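PDB 6HC6: aminopeptidase YwaD from Bacillus subtilis, which catalyses the zinc-dependent release of N-terminal amino acids from peptides, arginine, lysine and leucine among them, as a secreted monomeric aminopeptidase of family M28. Local coordinates for residues Arg39-His47 with Gly419-Tyr427; Val325-Leu335 with Glu408-Ala418. All coordinates share one frame; numbering follows the deposited sequence. Where two conformers were deposited one is given.

In the fold
The modelled chain begins at Arg39, and its first residues run along helix 412-430 before entering helix 45-59. This is contact 1. It closes a loop of 371 residues that holds most of the aminopeptidase, including the PA domain and five of the zinc ligands, His250, Asp262, Glu295, Asp323 and His401. Contact 2 is nested inside that loop and closes a shorter one of 72 residues. It joins the loop after strand 316-322, just past Asp323, to the start of the same helix 412-430. The two contacts thus use successive parts of one helix and touch through Gln416, whose amide meets Phe43 O and Ala45 N. Together they tie the N-terminal segment, the large mixed sheet and the C-terminal helix together.

Contact 1: residues Arg39-His47 with Gly419-Tyr427; sequences RELPFKAKH and GDLVTAAVY. With ACT (acetate ion), chain F.
Gly419 sets its CA against one face of the Phe43 ring, 3.5 Å from the centroid and 12° off the normal. This is a CH-pi contact. Glycine permits it, because a CB at this position would run into Phe43 CE1. Phe43 has CG anti to the backbone N (chi1 -175°), which carries the ring onto the helix. Thr423 OG1 comes within 3.5 Å of Phe43 CD2. Thr423 OG1 also donates to Gly419 O at 2.7 Å, an oxygen that accepts the helical bond from Thr423 N as well. With an alanine here instead of Phe43, Gly419 CA is likely to lose its aromatic cover, and a gap would probably open beside Thr423.

Further along the helix, Leu41 spans Thr423 and Tyr427. Leu41 CD1 packs 3.8 Å from Tyr427 CB, while CD2 sits over one face of the tyrosine ring. A water gives one hydrogen bond to Leu41 O and one to Asp420 OD1. Asp420 OD2 is held by Gln416. Beyond the contact, an acetate, probably from the crystallisation liquor, binds Lys44, Lys46 and His47; His47 NE2 donates to its OXT at 3.0 Å.

Phe43 also touches Val269 and Glu272 of helix 260-277. Elsewhere on helix 412-430, Leu421 and Val422 pack on Phe386 of strand 382-389, and Ala424 meets Ala354 of helix 346-358.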
loop_
_atom_site.group_PDB
_atom_site.type_symbol
_atom_site.label_atom_id
_atom_site.label_comp_id
_atom_site.label_asym_id
_atom_site.label_seq_id
_atom_site.Cartn_x
_atom_site.Cartn_y
_atom_site.Cartn_z
ATOM N N ARG A 39 -26.984 7.653 -17.217
ATOM C CA ARG A 39 -28.238 7.288 -16.568
ATOM C C ARG A 39 -28.018 7.040 -15.070
ATOM O O ARG A 39 -27.161 7.686 -14.460
ATOM C CB ARG A 39 -28.845 6.069 -17.264
ATOM C CG ARG A 39 -28.871 6.225 -18.787
ATOM C CD ARG A 39 -30.149 5.686 -19.406
ATOM N NE ARG A 39 -30.342 4.281 -19.066
ATOM C CZ ARG A 39 -31.346 3.808 -18.336
ATOM N NH1 ARG A 39 -32.291 4.617 -17.870
ATOM N NH2 ARG A 39 -31.403 2.511 -18.085
ATOM N N GLU A 40 -28.781 6.126 -14.469
ATOM C CA GLU A 40 -28.732 5.928 -13.024
ATOM C C GLU A 40 -27.688 4.880 -12.656
ATOM O O GLU A 40 -27.691 3.764 -13.188
ATOM C CB GLU A 40 -30.097 5.523 -12.474
ATOM C CG GLU A 40 -30.235 5.737 -10.980
ATOM C CD GLU A 40 -30.998 4.620 -10.309
ATOM O OE1 GLU A 40 -30.609 3.447 -10.500
ATOM O OE2 GLU A 40 -31.987 4.910 -9.601
ATOM N N LEU A 41 -26.807 5.243 -11.728
ATOM C CA LEU A 41 -25.695 4.399 -11.299
ATOM C C LEU A 41 -25.823 4.199 -9.796
ATOM O O LEU A 41 -25.285 4.991 -9.007
ATOM C CB LEU A 41 -24.357 5.027 -11.674
ATOM C CG LEU A 41 -24.248 5.486 -13.127
ATOM C CD1 LEU A 41 -23.061 6.420 -13.332
ATOM C CD2 LEU A 41 -24.156 4.262 -14.015
ATOM N N PRO A 42 -26.537 3.151 -9.354
ATOM C CA PRO A 42 -26.884 2.971 -7.922
ATOM C C PRO A 42 -25.745 2.397 -7.087
ATOM O O PRO A 42 -25.805 1.280 -6.564
ATOM C CB PRO A 42 -28.091 2.028 -7.994
ATOM C CG PRO A 42 -27.861 1.220 -9.231
ATOM C CD PRO A 42 -27.193 2.152 -10.221
ATOM N N PHE A 43 -24.666 3.166 -6.956
ATOM C CA PHE A 43 -23.603 2.798 -6.027
ATOM C C PHE A 43 -24.146 2.842 -4.601
ATOM O O PHE A 43 -24.753 3.833 -4.194
ATOM C CB PHE A 43 -22.404 3.745 -6.177
ATOM C CG PHE A 43 -21.220 3.361 -5.327
ATOM C CD1 PHE A 43 -21.175 3.693 -3.972
ATOM C CD2 PHE A 43 -20.150 2.663 -5.872
ATOM C CE1 PHE A 43 -20.093 3.327 -3.183
ATOM C CE2 PHE A 43 -19.065 2.302 -5.095
ATOM C CZ PHE A 43 -19.030 2.626 -3.750
ATOM N N LYS A 44 -23.942 1.766 -3.844
ATOM C CA LYS A 44 -24.463 1.688 -2.478
ATOM C C LYS A 44 -23.311 1.448 -1.511
ATOM O O LYS A 44 -22.721 0.358 -1.485
ATOM C CB LYS A 44 -25.527 0.605 -2.359
ATOM C CG LYS A 44 -26.764 0.919 -3.191
ATOM C CD LYS A 44 -27.819 -0.136 -3.044
ATOM C CE LYS A 44 -28.903 0.029 -4.102
ATOM N NZ LYS A 44 -30.012 -0.926 -3.862
ATOM N N ALA A 45 -23.015 2.466 -0.704
ATOM C CA ALA A 45 -21.917 2.362 0.253
ATOM C C ALA A 45 -22.151 1.248 1.269
ATOM O O ALA A 45 -21.184 0.706 1.816
ATOM C CB ALA A 45 -21.712 3.700 0.970
ATOM N N LYS A 46 -23.409 0.880 1.539
ATOM C CA LYS A 46 -23.633 -0.203 2.497
ATOM C C LYS A 46 -22.986 -1.495 2.008
ATOM O O LYS A 46 -22.441 -2.265 2.807
ATOM C CB LYS A 46 -25.131 -0.405 2.764
ATOM C CG LYS A 46 -25.927 -0.972 1.600
ATOM C CD LYS A 46 -27.412 -1.093 1.930
ATOM C CE LYS A 46 -28.176 -1.667 0.744
ATOM N NZ LYS A 46 -29.660 -1.658 0.940
ATOM N N HIS A 47 -23.012 -1.732 0.693
ATOM C CA HIS A 47 -22.333 -2.898 0.138
ATOM C C HIS A 47 -20.840 -2.818 0.367
ATOM O O HIS A 47 -20.196 -3.821 0.702
ATOM C CB HIS A 47 -22.595 -3.008 -1.358
ATOM C CG HIS A 47 -24.022 -3.265 -1.704
ATOM N ND1 HIS A 47 -24.506 -3.119 -2.984
ATOM C CD2 HIS A 47 -25.066 -3.665 -0.945
ATOM C CE1 HIS A 47 -25.794 -3.417 -3.000
ATOM N NE2 HIS A 47 -26.158 -3.748 -1.774
ATOM N N GLY A 419 -17.447 6.778 -3.937
ATOM C CA GLY A 419 -18.004 5.813 -4.874
ATOM C C GLY A 419 -18.809 6.464 -5.985
ATOM O O GLY A 419 -18.671 6.109 -7.162
ATOM N N ASP A 420 -19.665 7.425 -5.630
ATOM C CA ASP A 420 -20.460 8.107 -6.649
ATOM C C ASP A 420 -19.572 8.890 -7.610
ATOM O O ASP A 420 -19.821 8.907 -8.823
ATOM C CB ASP A 420 -21.491 9.027 -6.000
ATOM C CG ASP A 420 -22.669 8.265 -5.422
ATOM O OD1 ASP A 420 -23.009 7.192 -5.972
ATOM O OD2 ASP A 420 -23.260 8.738 -4.426
ATOM N N LEU A 421 -18.512 9.518 -7.096
ATOM C CA LEU A 421 -17.650 10.317 -7.967
ATOM C C LEU A 421 -16.875 9.432 -8.938
ATOM O O LEU A 421 -16.870 9.682 -10.148
ATOM C CB LEU A 421 -16.692 11.174 -7.128
ATOM C CG LEU A 421 -15.729 12.137 -7.835
ATOM C CD1 LEU A 421 -14.475 11.433 -8.413
ATOM C CD2 LEU A 421 -16.448 12.929 -8.922
ATOM N N VAL A 422 -16.184 8.411 -8.429
ATOM C CA VAL A 422 -15.359 7.594 -9.314
ATOM C C VAL A 422 -16.230 6.732 -10.221
ATOM O O VAL A 422 -15.853 6.442 -11.369
ATOM C CB VAL A 422 -14.366 6.742 -8.500
ATOM C CG1 VAL A 422 -13.396 6.036 -9.432
ATOM C CG2 VAL A 422 -13.606 7.611 -7.488
ATOM N N THR A 423 -17.411 6.316 -9.745
ATOM C CA THR A 423 -18.306 5.567 -10.631
ATOM C C THR A 423 -18.754 6.430 -11.803
ATOM O O THR A 423 -18.796 5.968 -12.951
ATOM C CB THR A 423 -19.517 5.037 -9.859
ATOM O OG1 THR A 423 -19.079 4.061 -8.905
ATOM C CG2 THR A 423 -20.512 4.375 -10.805
ATOM N N ALA A 424 -19.076 7.697 -11.536
ATOM C CA ALA A 424 -19.466 8.589 -12.616
ATOM C C ALA A 424 -18.291 8.886 -13.533
ATOM O O ALA A 424 -18.477 9.067 -14.741
ATOM C CB ALA A 424 -20.047 9.886 -12.054
ATOM N N ALA A 425 -17.086 8.979 -12.973
ATOM C CA ALA A 425 -15.899 9.236 -13.784
ATOM C C ALA A 425 -15.608 8.063 -14.712
ATOM O O ALA A 425 -15.325 8.249 -15.898
ATOM C CB ALA A 425 -14.693 9.510 -12.882
ATOM N N VAL A 426 -15.649 6.844 -14.175
ATOM C CA VAL A 426 -15.448 5.669 -15.016
ATOM C C VAL A 426 -16.566 5.565 -16.042
ATOM O O VAL A 426 -16.323 5.250 -17.216
ATOM C CB VAL A 426 -15.337 4.407 -14.143
ATOM C CG1 VAL A 426 -15.286 3.142 -15.020
ATOM C CG2 VAL A 426 -14.102 4.490 -13.266
ATOM N N TYR A 427 -17.808 5.849 -15.631
ATOM C CA TYR A 427 -18.910 5.831 -16.585
ATOM C C TYR A 427 -18.646 6.789 -17.732
ATOM O O TYR A 427 -18.868 6.443 -18.898
ATOM C CB TYR A 427 -20.232 6.174 -15.892
ATOM C CG TYR A 427 -21.427 6.180 -16.827
ATOM C CD1 TYR A 427 -21.954 4.992 -17.318
ATOM C CD2 TYR A 427 -22.039 7.368 -17.201
ATOM C CE1 TYR A 427 -23.052 4.985 -18.167
ATOM C CE2 TYR A 427 -23.143 7.371 -18.057
ATOM C CZ TYR A 427 -23.643 6.175 -18.532
ATOM O OH TYR A 427 -24.737 6.164 -19.374
HETATM C C ACT F . -30.042 -4.132 -1.959
HETATM O O ACT F . -30.451 -2.937 -1.910
HETATM O OXT ACT F . -29.004 -4.629 -1.440
HETATM C CH3 ACT F . -30.961 -5.122 -2.764
HETATM O O HOH W 1 -22.973 6.329 -8.599
#

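Contact 2: residues Val325-Leu335 with Glu408-Ala418; sequences VGTSWEKASEL and EHISKERLQQA
Arg414 reaches from the first turn of helix 412-430 into the loop 325-333, where backbone carbonyls line the edge and one face of its guanidinium. The site belongs to the M28 zinc peptidase domain, and the loop follows the zinc ligand Asp323. A type I beta turn, Trp329 to Ala332, forms much of the pocket. The Arg414 and Thr327 side chains lie side by side, pointing the same way; a bend at chi2 (-96°) turns the guanidinium toward the turn carbonyls. Arg414 NH1 donates to Trp329 O at 2.8 Å, in the guanidinium plane and nearly straight (169°). NH1 also gives a more bent bond to Thr327 O, which is tilted from that plane. Arg414 NH2 donates in plane to Glu330 O at 3.1 Å. Several bonds at the edge thus fix the rotation of the group. Trp388 of strand 382-389 adds a cation-pi contact.

Next to the arginine, the two backbones meet in a single beta bridge between Thr327 and Ile410. Ser411 N donates to Gly326 O at 2.8 Å, and Ser328 N to His409 O at 2.9 Å. Ser411 is also the N-cap of the helix: its OG accepts from Arg414 N, a capping bond to the backbone of the residue that binds the loop. Leu415 CD2 packs 3.8 Å from Gly326 CA, where a side chain would clash. Further along, Ala418 CB lies 3.9 Å from Val325 CB. One face of the Arg414 guanidinium is taken by Ala332 O, which sits over its centre, 3.0 Å from CZ, without a hydrogen bond to its nitrogens.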
loop_
_atom_site.group_PDB
_atom_site.type_symbol
_atom_site.label_atom_id
_atom_site.label_comp_id
_atom_site.label_asym_id
_atom_site.label_seq_id
_atom_site.Cartn_x
_atom_site.Cartn_y
_atom_site.Cartn_z
ATOM N N VAL A 325 -10.318 5.555 0.522
ATOM C CA VAL A 325 -11.452 6.346 0.077
ATOM C C VAL A 325 -12.615 6.281 1.065
ATOM O O VAL A 325 -13.734 6.582 0.701
ATOM C CB VAL A 325 -11.903 5.912 -1.332
ATOM C CG1 VAL A 325 -10.879 6.360 -2.375
ATOM C CG2 VAL A 325 -12.124 4.398 -1.384
ATOM N N GLY A 326 -12.365 5.917 2.321
ATOM C CA GLY A 326 -13.481 5.855 3.246
ATOM C C GLY A 326 -13.275 6.342 4.668
ATOM O O GLY A 326 -14.070 5.990 5.547
ATOM N N THR A 327 -12.254 7.151 4.938
ATOM C CA THR A 327 -11.990 7.481 6.334
ATOM C C THR A 327 -13.125 8.319 6.904
ATOM O O THR A 327 -13.746 9.119 6.198
ATOM C CB THR A 327 -10.667 8.226 6.501
ATOM O OG1 THR A 327 -10.401 8.379 7.899
ATOM C CG2 THR A 327 -10.743 9.615 5.885
ATOM N N SER A 328 -13.425 8.085 8.184
ATOM C CA SER A 328 -14.349 8.936 8.924
ATOM C C SER A 328 -13.670 10.174 9.480
ATOM O O SER A 328 -14.368 11.050 10.009
ATOM C CB SER A 328 -14.973 8.184 10.102
ATOM O OG SER A 328 -13.964 7.767 11.008
ATOM N N TRP A 329 -12.339 10.259 9.384
ATOM C CA TRP A 329 -11.596 11.379 9.955
ATOM C C TRP A 329 -12.202 12.688 9.491
ATOM O O TRP A 329 -12.250 12.967 8.294
ATOM C CB TRP A 329 -10.123 11.303 9.542
ATOM C CG TRP A 329 -9.225 12.296 10.265
ATOM C CD1 TRP A 329 -9.199 12.561 11.606
ATOM C CD2 TRP A 329 -8.230 13.141 9.673
ATOM N NE1 TRP A 329 -8.246 13.516 11.884
ATOM C CE2 TRP A 329 -7.638 13.886 10.712
ATOM C CE3 TRP A 329 -7.770 13.326 8.364
ATOM C CZ2 TRP A 329 -6.621 14.815 10.482
ATOM C CZ3 TRP A 329 -6.762 14.259 8.134
ATOM C CH2 TRP A 329 -6.195 14.982 9.191
ATOM N N GLU A 330 -12.676 13.488 10.447
ATOM C CA GLU A 330 -13.512 14.625 10.081
ATOM C C GLU A 330 -12.786 15.595 9.156
ATOM O O GLU A 330 -13.408 16.162 8.250
ATOM C CB GLU A 330 -14.007 15.332 11.340
ATOM C CG GLU A 330 -15.225 14.666 11.959
ATOM C CD GLU A 330 -16.173 15.664 12.598
ATOM O OE1 GLU A 330 -15.687 16.668 13.165
ATOM O OE2 GLU A 330 -17.402 15.448 12.528
ATOM N N LYS A 331 -11.475 15.765 9.326
ATOM C CA LYS A 331 -10.759 16.755 8.527
ATOM C C LYS A 331 -10.569 16.359 7.064
ATOM O O LYS A 331 -10.256 17.231 6.246
ATOM C CB LYS A 331 -9.409 17.033 9.161
ATOM C CG LYS A 331 -9.583 17.748 10.496
ATOM C CD LYS A 331 -8.285 17.913 11.245
ATOM C CE LYS A 331 -7.333 18.804 10.486
ATOM N NZ LYS A 331 -6.864 19.944 11.343
ATOM N N ALA A 332 -10.739 15.081 6.712
ATOM C CA ALA A 332 -10.368 14.601 5.376
ATOM C C ALA A 332 -11.540 14.771 4.410
ATOM O O ALA A 332 -12.108 13.815 3.882
ATOM C CB ALA A 332 -9.905 13.149 5.435
ATOM N N SER A 333 -11.857 16.038 4.154
ATOM C CA SER A 333 -13.050 16.448 3.429
ATOM C C SER A 333 -12.819 16.619 1.934
ATOM O O SER A 333 -13.786 16.847 1.197
ATOM C CB SER A 333 -13.568 17.770 4.012
ATOM O OG SER A 333 -12.676 18.817 3.695
ATOM N N GLU A 334 -11.575 16.535 1.469
ATOM C CA GLU A 334 -11.234 16.782 0.073
ATOM C C GLU A 334 -10.860 15.469 -0.596
ATOM O O GLU A 334 -10.079 14.691 -0.044
ATOM C CB GLU A 334 -10.074 17.778 -0.029
ATOM C CG GLU A 334 -9.806 18.307 -1.425
ATOM C CD GLU A 334 -10.786 19.405 -1.848
ATOM O OE1 GLU A 334 -10.680 19.889 -2.998
ATOM O OE2 GLU A 334 -11.648 19.794 -1.036
ATOM N N LEU A 335 -11.418 15.212 -1.779
ATOM C CA LEU A 335 -11.087 14.007 -2.528
ATOM C C LEU A 335 -10.010 14.380 -3.536
ATOM O O LEU A 335 -10.258 15.152 -4.463
ATOM C CB LEU A 335 -12.320 13.408 -3.206
ATOM C CG LEU A 335 -12.052 12.082 -3.927
ATOM C CD1 LEU A 335 -11.643 10.969 -2.947
ATOM C CD2 LEU A 335 -13.265 11.656 -4.748
ATOM N N GLU A 408 -14.299 0.956 12.653
ATOM C CA GLU A 408 -14.815 2.023 13.495
ATOM C C GLU A 408 -14.522 3.396 12.896
ATOM O O GLU A 408 -15.263 4.354 13.138
ATOM C CB GLU A 408 -14.223 1.900 14.918
ATOM C CG GLU A 408 -14.309 3.154 15.749
ATOM C CD GLU A 408 -13.832 2.949 17.180
ATOM O OE1 GLU A 408 -14.347 3.649 18.075
ATOM O OE2 GLU A 408 -12.942 2.100 17.405
ATOM N N HIS A 409 -13.468 3.508 12.092
ATOM C CA HIS A 409 -13.063 4.791 11.532
ATOM C C HIS A 409 -13.355 4.870 10.042
ATOM O O HIS A 409 -12.641 5.533 9.294
ATOM C CB HIS A 409 -11.582 5.049 11.816
ATOM C CG HIS A 409 -11.293 5.278 13.269
ATOM N ND1 HIS A 409 -10.333 4.572 13.963
ATOM C CD2 HIS A 409 -11.860 6.123 14.164
ATOM C CE1 HIS A 409 -10.318 4.971 15.223
ATOM N NE2 HIS A 409 -11.230 5.916 15.372
ATOM N N ILE A 410 -14.403 4.184 9.603
ATOM C CA ILE A 410 -14.857 4.212 8.217
ATOM C C ILE A 410 -16.181 4.954 8.199
ATOM O O ILE A 410 -17.036 4.722 9.057
ATOM C CB ILE A 410 -15.008 2.788 7.649
ATOM C CG1 ILE A 410 -13.640 2.169 7.382
ATOM C CG2 ILE A 410 -15.843 2.796 6.354
ATOM C CD1 ILE A 410 -12.872 2.818 6.255
ATOM N N SER A 411 -16.345 5.859 7.230
ATOM C CA SER A 411 -17.580 6.610 7.052
ATOM C C SER A 411 -18.303 6.106 5.805
ATOM O O SER A 411 -17.738 6.130 4.705
ATOM C CB SER A 411 -17.294 8.104 6.917
ATOM O OG SER A 411 -18.358 8.756 6.255
ATOM N N LYS A 412 -19.556 5.670 5.970
ATOM C CA LYS A 412 -20.361 5.318 4.801
ATOM C C LYS A 412 -20.603 6.528 3.910
ATOM O O LYS A 412 -20.716 6.386 2.686
ATOM C CB LYS A 412 -21.701 4.717 5.233
ATOM C CG LYS A 412 -21.680 3.205 5.416
ATOM C CD LYS A 412 -22.851 2.739 6.269
ATOM C CE LYS A 412 -24.140 2.660 5.468
ATOM N NZ LYS A 412 -25.284 2.221 6.319
ATOM N N GLU A 413 -20.718 7.720 4.501
ATOM C CA GLU A 413 -20.934 8.911 3.686
ATOM C C GLU A 413 -19.730 9.192 2.803
ATOM O O GLU A 413 -19.883 9.630 1.657
ATOM C CB GLU A 413 -21.231 10.120 4.571
ATOM C CG GLU A 413 -22.573 10.082 5.266
ATOM C CD GLU A 413 -22.604 10.999 6.475
ATOM O OE1 GLU A 413 -22.540 10.488 7.617
ATOM O OE2 GLU A 413 -22.681 12.230 6.281
ATOM N N ARG A 414 -18.522 8.957 3.329
ATOM C CA ARG A 414 -17.312 9.139 2.536
ATOM C C ARG A 414 -17.182 8.065 1.468
ATOM O O ARG A 414 -16.817 8.367 0.332
ATOM C CB ARG A 414 -16.080 9.141 3.444
ATOM C CG ARG A 414 -16.013 10.380 4.347
ATOM C CD ARG A 414 -15.135 11.452 3.722
ATOM N NE ARG A 414 -15.181 12.727 4.445
ATOM C CZ ARG A 414 -14.492 12.991 5.549
ATOM N NH1 ARG A 414 -13.714 12.067 6.089
ATOM N NH2 ARG A 414 -14.580 14.192 6.112
ATOM N N LEU A 415 -17.468 6.804 1.813
ATOM C CA LEU A 415 -17.523 5.756 0.799
ATOM C C LEU A 415 -18.514 6.105 -0.298
ATOM O O LEU A 415 -18.233 5.914 -1.489
ATOM C CB LEU A 415 -17.922 4.424 1.433
ATOM C CG LEU A 415 -16.883 3.762 2.339
ATOM C CD1 LEU A 415 -17.508 2.585 3.074
ATOM C CD2 LEU A 415 -15.663 3.332 1.520
ATOM N N GLN A 416 -19.683 6.614 0.090
ATOM C CA GLN A 416 -20.726 6.924 -0.878
ATOM C C GLN A 416 -20.294 8.041 -1.817
ATOM O O GLN A 416 -20.473 7.945 -3.036
ATOM C CB GLN A 416 -22.014 7.301 -0.142
ATOM C CG GLN A 416 -23.190 7.562 -1.062
ATOM C CD GLN A 416 -23.666 6.282 -1.700
ATOM O OE1 GLN A 416 -23.874 5.277 -1.016
ATOM N NE2 GLN A 416 -23.828 6.301 -3.022
ATOM N N GLN A 417 -19.725 9.113 -1.267
ATOM C CA GLN A 417 -19.346 10.247 -2.106
ATOM C C GLN A 417 -18.183 9.887 -3.019
ATOM O O GLN A 417 -18.193 10.230 -4.208
ATOM C CB GLN A 417 -18.996 11.452 -1.230
ATOM C CG GLN A 417 -18.512 12.682 -2.009
ATOM C CD GLN A 417 -19.560 13.251 -2.969
ATOM O OE1 GLN A 417 -19.611 12.886 -4.150
ATOM N NE2 GLN A 417 -20.387 14.162 -2.467
ATOM N N ALA A 418 -17.175 9.194 -2.484
ATOM C CA ALA A 418 -16.087 8.709 -3.327
ATOM C C ALA A 418 -16.609 7.723 -4.366
ATOM O O ALA A 418 -16.268 7.811 -5.550
ATOM C CB ALA A 418 -14.998 8.059 -2.473
HETATM O O HOH W 2 -9.594 5.961 8.553
#